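Side-chain contacts in NAD(P)H-hydrate epimerase (Saccharomyces cerevisiae, PDB 1JZT), which catalyses the epimerization of the S- and R-forms of NAD(P)HX, a hydrated, damaged form of NAD(P)H, so that both epimers can be repaired: residues K17-P22 with R224-K229; A35-A40 with A78-L83; V43-P48 with S239-L244. All coordinates share one frame; numbering follows the deposited sequence.

Contact 1 (K17-P22 with R224-K229); sequences KELMGP and RDFANK
The F226 ring meets E18 at its edge and L19 obliquely. The carboxylate oxygen OE1 of E18 lies near the ring plane, 3.6 Å from CE1 of F226. The carboxylate itself stands almost square to the ring, at 88°. Obliquely to the ring, CD2 of L19 lies 3.7 Å from CE2 of F226 and also packs beside CZ. F226 and L19 are buried, so they form the apolar half of the contact. F230 adds an edge-to-face ring contact to F226.

The polar half is more exposed. K229 and E18 extend toward each other from the two helices. NZ of K229 gives a hydrogen bond of 2.7 Å to OE1 of E18, on the syn lone pair, and this is part of a salt bridge. The bend of the lysine chain at chi3 (76°) turns NZ to that oxygen. With an alanine in place of E18, the K229 ammonium would probably lose this mate, and the ring edge at CE1 of F226 its carboxylate oxygen.

This is helix-to-helix packing, with a charged pair beside an apolar patch. It joins helix 9-19, first in the chain, to helix 224-229 in the connection between 214-218 and 243-245, the last two sheet strands.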
loop_
_atom_site.group_PDB
_atom_site.type_symbol
_atom_site.label_atom_id
_atom_site.label_comp_id
_atom_site.label_asym_id
_atom_site.label_seq_id
_atom_site.Cartn_x
_atom_site.Cartn_y
_atom_site.Cartn_z
ATOM N N LYS A 17 -9.831 -1.773 -15.387
ATOM C CA LYS A 17 -10.848 -2.520 -16.112
ATOM C C LYS A 17 -10.278 -3.062 -17.414
ATOM O O LYS A 17 -10.534 -4.205 -17.783
ATOM C CB LYS A 17 -12.058 -1.630 -16.409
ATOM C CG LYS A 17 -13.152 -2.323 -17.208
ATOM C CD LYS A 17 -14.252 -1.343 -17.626
ATOM C CE LYS A 17 -15.180 -1.972 -18.663
ATOM N NZ LYS A 17 -16.243 -1.040 -19.157
ATOM N N GLU A 18 -9.507 -2.240 -18.113
ATOM C CA GLU A 18 -8.921 -2.677 -19.368
ATOM C C GLU A 18 -7.831 -3.716 -19.165
ATOM O O GLU A 18 -7.786 -4.716 -19.884
ATOM C CB GLU A 18 -8.356 -1.490 -20.148
ATOM C CG GLU A 18 -9.403 -0.744 -20.957
ATOM C CD GLU A 18 -8.797 0.288 -21.879
ATOM O OE1 GLU A 18 -7.854 -0.062 -22.629
ATOM O OE2 GLU A 18 -9.270 1.447 -21.866
ATOM N N LEU A 19 -6.954 -3.486 -18.190
ATOM C CA LEU A 19 -5.865 -4.424 -17.934
ATOM C C LEU A 19 -6.365 -5.844 -17.699
ATOM O O LEU A 19 -5.777 -6.804 -18.195
ATOM C CB LEU A 19 -5.022 -3.966 -16.740
ATOM C CG LEU A 19 -4.152 -2.734 -16.978
ATOM C CD1 LEU A 19 -3.383 -2.389 -15.700
ATOM C CD2 LEU A 19 -3.174 -3.005 -18.121
HETATM N N MSE A 20 -7.455 -5.987 -16.959
HETATM C CA MSE A 20 -7.968 -7.321 -16.704
HETATM C C MSE A 20 -9.105 -7.735 -17.627
HETATM O O MSE A 20 -9.802 -8.714 -17.369
HETATM C CB MSE A 20 -8.352 -7.454 -15.228
HETATM C CG MSE A 20 -7.117 -7.630 -14.343
HETATM SE SE MSE A 20 -7.422 -7.267 -12.484
HETATM C CE MSE A 20 -7.460 -5.330 -12.586
ATOM N N GLY A 21 -9.271 -6.989 -18.717
ATOM C CA GLY A 21 -10.300 -7.310 -19.691
ATOM C C GLY A 21 -9.826 -8.424 -20.614
ATOM O O GLY A 21 -8.638 -8.741 -20.628
ATOM N N PRO A 22 -10.724 -9.036 -21.406
ATOM C CA PRO A 22 -10.384 -10.124 -22.332
ATOM C C PRO A 22 -9.262 -9.801 -23.316
ATOM O O PRO A 22 -8.461 -10.668 -23.664
ATOM C CB PRO A 22 -11.709 -10.394 -23.043
ATOM C CG PRO A 22 -12.714 -10.074 -21.989
ATOM C CD PRO A 22 -12.177 -8.786 -21.413
ATOM N N ARG A 224 4.230 1.305 -23.347
ATOM C CA ARG A 224 4.217 2.705 -23.767
ATOM C C ARG A 224 2.901 3.211 -24.360
ATOM O O ARG A 224 2.306 4.159 -23.850
ATOM C CB ARG A 224 5.347 2.945 -24.769
ATOM C CG ARG A 224 5.562 4.399 -25.135
ATOM C CD ARG A 224 6.599 4.518 -26.238
ATOM N NE ARG A 224 6.845 5.907 -26.609
ATOM C CZ ARG A 224 7.417 6.801 -25.810
ATOM N NH1 ARG A 224 7.803 6.446 -24.590
ATOM N NH2 ARG A 224 7.600 8.047 -26.231
ATOM N N ASP A 225 2.452 2.582 -25.442
ATOM C CA ASP A 225 1.221 3.000 -26.105
ATOM C C ASP A 225 0.018 3.052 -25.167
ATOM O O ASP A 225 -0.814 3.950 -25.269
ATOM C CB ASP A 225 0.918 2.070 -27.280
ATOM C CG ASP A 225 0.630 0.654 -26.840
ATOM O OD1 ASP A 225 1.487 0.055 -26.151
ATOM O OD2 ASP A 225 -0.455 0.139 -27.181
ATOM N N PHE A 226 -0.070 2.093 -24.252
ATOM C CA PHE A 226 -1.180 2.035 -23.305
ATOM C C PHE A 226 -1.140 3.247 -22.384
ATOM O O PHE A 226 -2.155 3.914 -22.179
ATOM C CB PHE A 226 -1.096 0.757 -22.470
ATOM C CG PHE A 226 -2.259 0.556 -21.546
ATOM C CD1 PHE A 226 -3.506 0.194 -22.044
ATOM C CD2 PHE A 226 -2.105 0.710 -20.171
ATOM C CE1 PHE A 226 -4.585 -0.017 -21.187
ATOM C CE2 PHE A 226 -3.175 0.502 -19.305
ATOM C CZ PHE A 226 -4.423 0.135 -19.813
ATOM N N ALA A 227 0.036 3.516 -21.822
ATOM C CA ALA A 227 0.214 4.656 -20.929
ATOM C C ALA A 227 -0.138 5.947 -21.665
ATOM O O ALA A 227 -0.954 6.734 -21.190
ATOM C CB ALA A 227 1.657 4.715 -20.428
ATOM N N ASN A 228 0.476 6.157 -22.826
ATOM C CA ASN A 228 0.214 7.358 -23.616
ATOM C C ASN A 228 -1.281 7.542 -23.867
ATOM O O ASN A 228 -1.788 8.665 -23.839
ATOM C CB ASN A 228 0.962 7.301 -24.953
ATOM C CG ASN A 228 2.474 7.408 -24.785
ATOM O OD1 ASN A 228 2.972 7.684 -23.691
ATOM N ND2 ASN A 228 3.207 7.199 -25.870
ATOM N N LYS A 229 -1.981 6.440 -24.108
ATOM C CA LYS A 229 -3.415 6.488 -24.354
ATOM C C LYS A 229 -4.140 7.104 -23.167
ATOM O O LYS A 229 -5.173 7.756 -23.324
ATOM C CB LYS A 229 -3.964 5.082 -24.599
ATOM C CG LYS A 229 -5.476 5.044 -24.739
ATOM C CD LYS A 229 -5.962 3.676 -25.156
ATOM C CE LYS A 229 -5.924 2.691 -24.011
ATOM N NZ LYS A 229 -6.424 1.359 -24.455
#

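Contact 2 (A35-A40 with A78-L83); sequences AGFSVA and ARHLKL
F37 turns the edge of its ring onto one face of the H80 imidazole. CD1 of F37 does the touching and sits 3.4 Å from ND1 of H80, with CE1 of the imidazole almost as near. The contact falls toward the rim of the imidazole, not over its middle. The ring centroids are 4.9 Å apart and the planes stand at 86°. This is a T-shaped (edge-to-face) pair. The phenylalanine CG is anti to its own backbone N (chi1 180°), which sets the ring beside the imidazole.

Beside the ring pair the helices meet through small groups. CB of A40 rests against CB of H80 at 3.6 Å. The same methyl packs on CG of L81 at 4.1 Å. CD2 of L81 reaches over to the backbone of A40 and lies 3.9 Å from its O. A40 and L81 are buried, and their CA atoms are the nearest pair, 5.7 Å apart. The axes of segments 35-40 and 78-83 approach to 8.4 Å and cross at -47°. At A40 the side chain is only a methyl, and H80 and L81 come up against it. C77 and F84 add to the packing round A40. The contact packs helix 28-46 on helix 69-83 of the Rossmann-like domain.

No hydrogen bond crosses between the two segments. The polar end of H80 is engaged by helix 28-46 one turn earlier, where NE2 is hydrogen-bonded to OE2 of E33. E33 also forms a salt bridge with R79. The carboxylate thus probably fixes the rotation of the imidazole and would favour a proton on NE2, while the edge of F37 lies on one face of the ring.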
loop_
_atom_site.group_PDB
_atom_site.type_symbol
_atom_site.label_atom_id
_atom_site.label_comp_id
_atom_site.label_asym_id
_atom_site.label_seq_id
_atom_site.Cartn_x
_atom_site.Cartn_y
_atom_site.Cartn_z
ATOM N N ALA A 35 2.001 -5.830 -7.445
ATOM C CA ALA A 35 1.766 -4.607 -6.676
ATOM C C ALA A 35 2.257 -4.762 -5.237
ATOM O O ALA A 35 2.957 -3.889 -4.712
ATOM C CB ALA A 35 0.281 -4.252 -6.685
ATOM N N GLY A 36 1.879 -5.865 -4.601
ATOM C CA GLY A 36 2.301 -6.114 -3.232
ATOM C C GLY A 36 3.813 -6.220 -3.137
ATOM O O GLY A 36 4.416 -5.825 -2.130
ATOM N N PHE A 37 4.432 -6.759 -4.185
ATOM C CA PHE A 37 5.884 -6.897 -4.212
ATOM C C PHE A 37 6.504 -5.504 -4.193
ATOM O O PHE A 37 7.439 -5.235 -3.426
ATOM C CB PHE A 37 6.348 -7.639 -5.470
ATOM C CG PHE A 37 7.844 -7.800 -5.552
ATOM C CD1 PHE A 37 8.473 -8.869 -4.926
ATOM C CD2 PHE A 37 8.628 -6.840 -6.185
ATOM C CE1 PHE A 37 9.863 -8.982 -4.916
ATOM C CE2 PHE A 37 10.025 -6.939 -6.182
ATOM C CZ PHE A 37 10.638 -8.015 -5.544
ATOM N N SER A 38 5.966 -4.618 -5.028
ATOM C CA SER A 38 6.451 -3.241 -5.116
ATOM C C SER A 38 6.467 -2.568 -3.752
ATOM O O SER A 38 7.466 -1.985 -3.344
ATOM C CB SER A 38 5.563 -2.423 -6.062
ATOM O OG SER A 38 5.727 -2.834 -7.401
ATOM N N VAL A 39 5.337 -2.635 -3.057
ATOM C CA VAL A 39 5.230 -2.036 -1.733
ATOM C C VAL A 39 6.303 -2.583 -0.797
ATOM O O VAL A 39 6.965 -1.824 -0.099
ATOM C CB VAL A 39 3.857 -2.312 -1.095
ATOM C CG1 VAL A 39 3.802 -1.701 0.306
ATOM C CG2 VAL A 39 2.754 -1.735 -1.975
ATOM N N ALA A 40 6.461 -3.902 -0.758
ATOM C CA ALA A 40 7.478 -4.518 0.096
ATOM C C ALA A 40 8.877 -4.008 -0.260
ATOM O O ALA A 40 9.686 -3.691 0.619
ATOM C CB ALA A 40 7.429 -6.024 -0.051
ATOM N N ALA A 78 2.999 -8.202 2.942
ATOM C CA ALA A 78 3.376 -8.835 4.191
ATOM C C ALA A 78 4.198 -10.109 3.989
ATOM O O ALA A 78 5.150 -10.358 4.735
ATOM C CB ALA A 78 2.129 -9.136 5.014
ATOM N N ARG A 79 3.836 -10.914 2.994
ATOM C CA ARG A 79 4.567 -12.159 2.716
ATOM C C ARG A 79 5.975 -11.860 2.196
ATOM O O ARG A 79 6.940 -12.498 2.614
ATOM C CB ARG A 79 3.779 -13.022 1.707
ATOM C CG ARG A 79 4.563 -14.190 1.068
ATOM C CD ARG A 79 3.603 -15.206 0.434
ATOM N NE ARG A 79 2.511 -14.541 -0.273
ATOM C CZ ARG A 79 2.616 -13.999 -1.482
ATOM N NH1 ARG A 79 3.769 -14.047 -2.141
ATOM N NH2 ARG A 79 1.566 -13.388 -2.019
ATOM N N HIS A 80 6.106 -10.888 1.298
ATOM C CA HIS A 80 7.430 -10.560 0.785
ATOM C C HIS A 80 8.320 -9.981 1.881
ATOM O O HIS A 80 9.514 -10.267 1.926
ATOM C CB HIS A 80 7.328 -9.605 -0.408
ATOM C CG HIS A 80 6.895 -10.286 -1.666
ATOM N ND1 HIS A 80 7.737 -11.097 -2.400
ATOM C CD2 HIS A 80 5.687 -10.355 -2.273
ATOM C CE1 HIS A 80 7.066 -11.636 -3.400
ATOM N NE2 HIS A 80 5.818 -11.203 -3.345
ATOM N N LEU A 81 7.737 -9.183 2.773
ATOM C CA LEU A 81 8.505 -8.600 3.871
ATOM C C LEU A 81 9.047 -9.688 4.781
ATOM O O LEU A 81 10.149 -9.567 5.321
ATOM C CB LEU A 81 7.637 -7.645 4.688
ATOM C CG LEU A 81 7.329 -6.297 4.028
ATOM C CD1 LEU A 81 6.335 -5.519 4.887
ATOM C CD2 LEU A 81 8.626 -5.516 3.863
ATOM N N LYS A 82 8.268 -10.752 4.954
ATOM C CA LYS A 82 8.703 -11.865 5.791
ATOM C C LYS A 82 9.902 -12.509 5.094
ATOM O O LYS A 82 10.913 -12.799 5.726
ATOM C CB LYS A 82 7.567 -12.883 5.955
ATOM C CG LYS A 82 7.906 -14.064 6.850
ATOM C CD LYS A 82 8.076 -13.631 8.295
ATOM C CE LYS A 82 8.439 -14.804 9.187
ATOM N NZ LYS A 82 8.578 -14.352 10.600
ATOM N N LEU A 83 9.792 -12.715 3.785
ATOM C CA LEU A 83 10.883 -13.314 3.030
ATOM C C LEU A 83 12.107 -12.401 3.033
ATOM O O LEU A 83 13.243 -12.880 3.068
ATOM C CB LEU A 83 10.436 -13.605 1.591
ATOM C CG LEU A 83 9.560 -14.861 1.460
ATOM C CD1 LEU A 83 8.594 -14.716 0.306
ATOM C CD2 LEU A 83 10.453 -16.086 1.285
#

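Contact 3 (V43-P48 with S239-L244); sequences VCRQFP and STDQIL
R45 reaches D241 and I243 with CG anti to its backbone N (chi1 -168°) and a bend at chi3 (-64°). The chain first runs out from helix 28-46, then turns the guanidinium to the loop ahead of strand 243-245. D241 holds its CG beside its backbone N and presents both oxygens to the arginine.

The grip is bidentate and end-on. NH1 of R45 binds OD2 of D241 at 3.0 Å, and NH2 of R45 binds OD1 of D241 at 3.1 Å. Both bonds are nearly straight and form part of a salt bridge. On the arginine side the geometry is regular, for both oxygens lie close to the guanidinium plane, at its edge. On the aspartate side it is not. Each nitrogen comes from well above the carboxylate plane, and the two flat groups are turned 61° apart. The pair is therefore twisted, not coplanar.

I243 packs on one face of the same group. Its CD1 lies over that face of the guanidinium, toward the rim, and is 3.9 Å from NH1 of R45. It also touches CD of R45 at 4.0 Å. The two side chains lie alongside each other, running opposite ways. Y216 of strand 214-218 packs on both R45 and I243.

The contact pairs charge at the surface beside a buried apolar side chain. Two bonds limit the turning of the guanidinium, and the methyl of I243 backs it. The opposite charges probably steady one another despite the twist, and so link the end of helix 28-46 to the residues leading into edge strand 243-245, which is antiparallel to 214-218.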
loop_
_atom_site.group_PDB
_atom_site.type_symbol
_atom_site.label_atom_id
_atom_site.label_comp_id
_atom_site.label_asym_id
_atom_site.label_seq_id
_atom_site.Cartn_x
_atom_site.Cartn_y
_atom_site.Cartn_z
ATOM N N VAL A 43 9.446 -0.538 1.170
ATOM C CA VAL A 43 9.664 -0.576 2.613
ATOM C C VAL A 43 11.102 -0.996 2.915
ATOM O O VAL A 43 11.775 -0.400 3.758
ATOM C CB VAL A 43 8.704 -1.572 3.286
ATOM C CG1 VAL A 43 9.091 -1.772 4.748
ATOM C CG2 VAL A 43 7.279 -1.062 3.169
ATOM N N CYS A 44 11.558 -2.036 2.226
ATOM C CA CYS A 44 12.914 -2.538 2.407
ATOM C C CYS A 44 13.943 -1.474 2.013
ATOM O O CYS A 44 14.981 -1.333 2.651
ATOM C CB CYS A 44 13.108 -3.810 1.565
ATOM S SG CYS A 44 14.750 -4.571 1.652
ATOM N N ARG A 45 13.648 -0.711 0.970
ATOM C CA ARG A 45 14.585 0.312 0.516
ATOM C C ARG A 45 14.599 1.542 1.424
ATOM O O ARG A 45 15.638 2.179 1.604
ATOM C CB ARG A 45 14.259 0.715 -0.919
ATOM C CG ARG A 45 15.336 1.556 -1.571
ATOM C CD ARG A 45 15.233 1.505 -3.081
ATOM N NE ARG A 45 15.479 0.165 -3.615
ATOM C CZ ARG A 45 15.425 -0.132 -4.912
ATOM N NH1 ARG A 45 15.134 0.817 -5.796
ATOM N NH2 ARG A 45 15.660 -1.370 -5.332
ATOM N N GLN A 46 13.445 1.856 2.003
ATOM C CA GLN A 46 13.291 3.000 2.898
ATOM C C GLN A 46 13.795 2.664 4.307
ATOM O O GLN A 46 14.299 3.534 5.021
ATOM C CB GLN A 46 11.809 3.404 2.942
ATOM C CG GLN A 46 11.501 4.765 3.543
ATOM C CD GLN A 46 12.045 5.917 2.715
ATOM O OE1 GLN A 46 12.108 5.845 1.486
ATOM N NE2 GLN A 46 12.430 6.992 3.386
ATOM N N PHE A 47 13.673 1.399 4.701
ATOM C CA PHE A 47 14.115 0.969 6.030
ATOM C C PHE A 47 15.050 -0.241 5.957
ATOM O O PHE A 47 14.733 -1.321 6.460
ATOM C CB PHE A 47 12.905 0.629 6.901
ATOM C CG PHE A 47 11.922 1.759 7.039
ATOM C CD1 PHE A 47 12.218 2.871 7.820
ATOM C CD2 PHE A 47 10.696 1.711 6.384
ATOM C CE1 PHE A 47 11.302 3.921 7.948
ATOM C CE2 PHE A 47 9.774 2.749 6.503
ATOM C CZ PHE A 47 10.078 3.857 7.289
ATOM N N PRO A 48 16.226 -0.068 5.334
ATOM C CA PRO A 48 17.204 -1.158 5.199
ATOM C C PRO A 48 17.562 -1.783 6.547
ATOM O O PRO A 48 17.680 -1.090 7.558
ATOM C CB PRO A 48 18.399 -0.475 4.530
ATOM C CG PRO A 48 18.277 0.952 4.966
ATOM C CD PRO A 48 16.794 1.208 4.862
ATOM N N SER A 239 17.027 -0.813 -13.558
ATOM C CA SER A 239 17.402 -2.223 -13.487
ATOM C C SER A 239 16.164 -3.124 -13.485
ATOM O O SER A 239 15.291 -2.989 -14.339
ATOM C CB SER A 239 18.232 -2.456 -12.221
ATOM O OG SER A 239 18.704 -3.786 -12.145
ATOM N N THR A 240 16.091 -4.042 -12.524
ATOM C CA THR A 240 14.956 -4.953 -12.416
ATOM C C THR A 240 13.996 -4.514 -11.303
ATOM O O THR A 240 13.115 -5.276 -10.914
ATOM C CB THR A 240 15.418 -6.405 -12.131
ATOM O OG1 THR A 240 16.258 -6.407 -10.973
ATOM C CG2 THR A 240 16.203 -6.981 -13.321
ATOM N N ASP A 241 14.168 -3.290 -10.804
ATOM C CA ASP A 241 13.320 -2.746 -9.736
ATOM C C ASP A 241 11.836 -2.741 -10.078
ATOM O O ASP A 241 11.457 -2.571 -11.239
ATOM C CB ASP A 241 13.694 -1.300 -9.404
ATOM C CG ASP A 241 15.051 -1.165 -8.744
ATOM O OD1 ASP A 241 15.635 -2.185 -8.331
ATOM O OD2 ASP A 241 15.527 -0.012 -8.636
ATOM N N GLN A 242 10.996 -2.909 -9.059
ATOM C CA GLN A 242 9.551 -2.883 -9.272
ATOM C C GLN A 242 8.989 -1.584 -8.687
ATOM O O GLN A 242 7.771 -1.406 -8.550
ATOM C CB GLN A 242 8.886 -4.096 -8.623
ATOM C CG GLN A 242 9.322 -5.429 -9.247
ATOM C CD GLN A 242 8.968 -5.528 -10.721
ATOM O OE1 GLN A 242 7.795 -5.571 -11.084
ATOM N NE2 GLN A 242 9.983 -5.554 -11.578
ATOM N N ILE A 243 9.909 -0.685 -8.349
ATOM C CA ILE A 243 9.585 0.622 -7.801
ATOM C C ILE A 243 10.563 1.624 -8.408
ATOM O O ILE A 243 11.627 1.242 -8.906
ATOM C CB ILE A 243 9.752 0.666 -6.258
ATOM C CG1 ILE A 243 11.204 0.339 -5.883
ATOM C CG2 ILE A 243 8.782 -0.298 -5.591
ATOM C CD1 ILE A 243 11.528 0.569 -4.410
ATOM N N LEU A 244 10.180 2.897 -8.374
ATOM C CA LEU A 244 10.992 4.006 -8.881
ATOM C C LEU A 244 10.730 5.192 -7.957
ATOM O O LEU A 244 9.576 5.529 -7.689
ATOM C CB LEU A 244 10.579 4.395 -10.306
ATOM C CG LEU A 244 11.252 5.662 -10.860
ATOM C CD1 LEU A 244 12.762 5.450 -10.942
ATOM C CD2 LEU A 244 10.693 5.998 -12.240
#

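How the contacts relate
Helix 9-19 comes first, and its end forms one side of contact 1, which is completed only some 200 residues later at helix 224-229. Helix 28-46 follows and takes part in both other contacts. Its residues 35-40 meet helix 69-83 in contact 2, a short loop nested within that of contact 1. Its last turn, with the residues after it, meets the C-terminal segment 239-244 in contact 3, whose loop crosses the other two. Contacts 2 and 3 touch directly, S38 OG lying 2.7 Å from Q242 O, a probable hydrogen bond. Contact 1 stands apart, its centre about 25 Å from each of theirs. Helix 28-46 thus joins helix 69-83 to 243-245, one of two outermost strands.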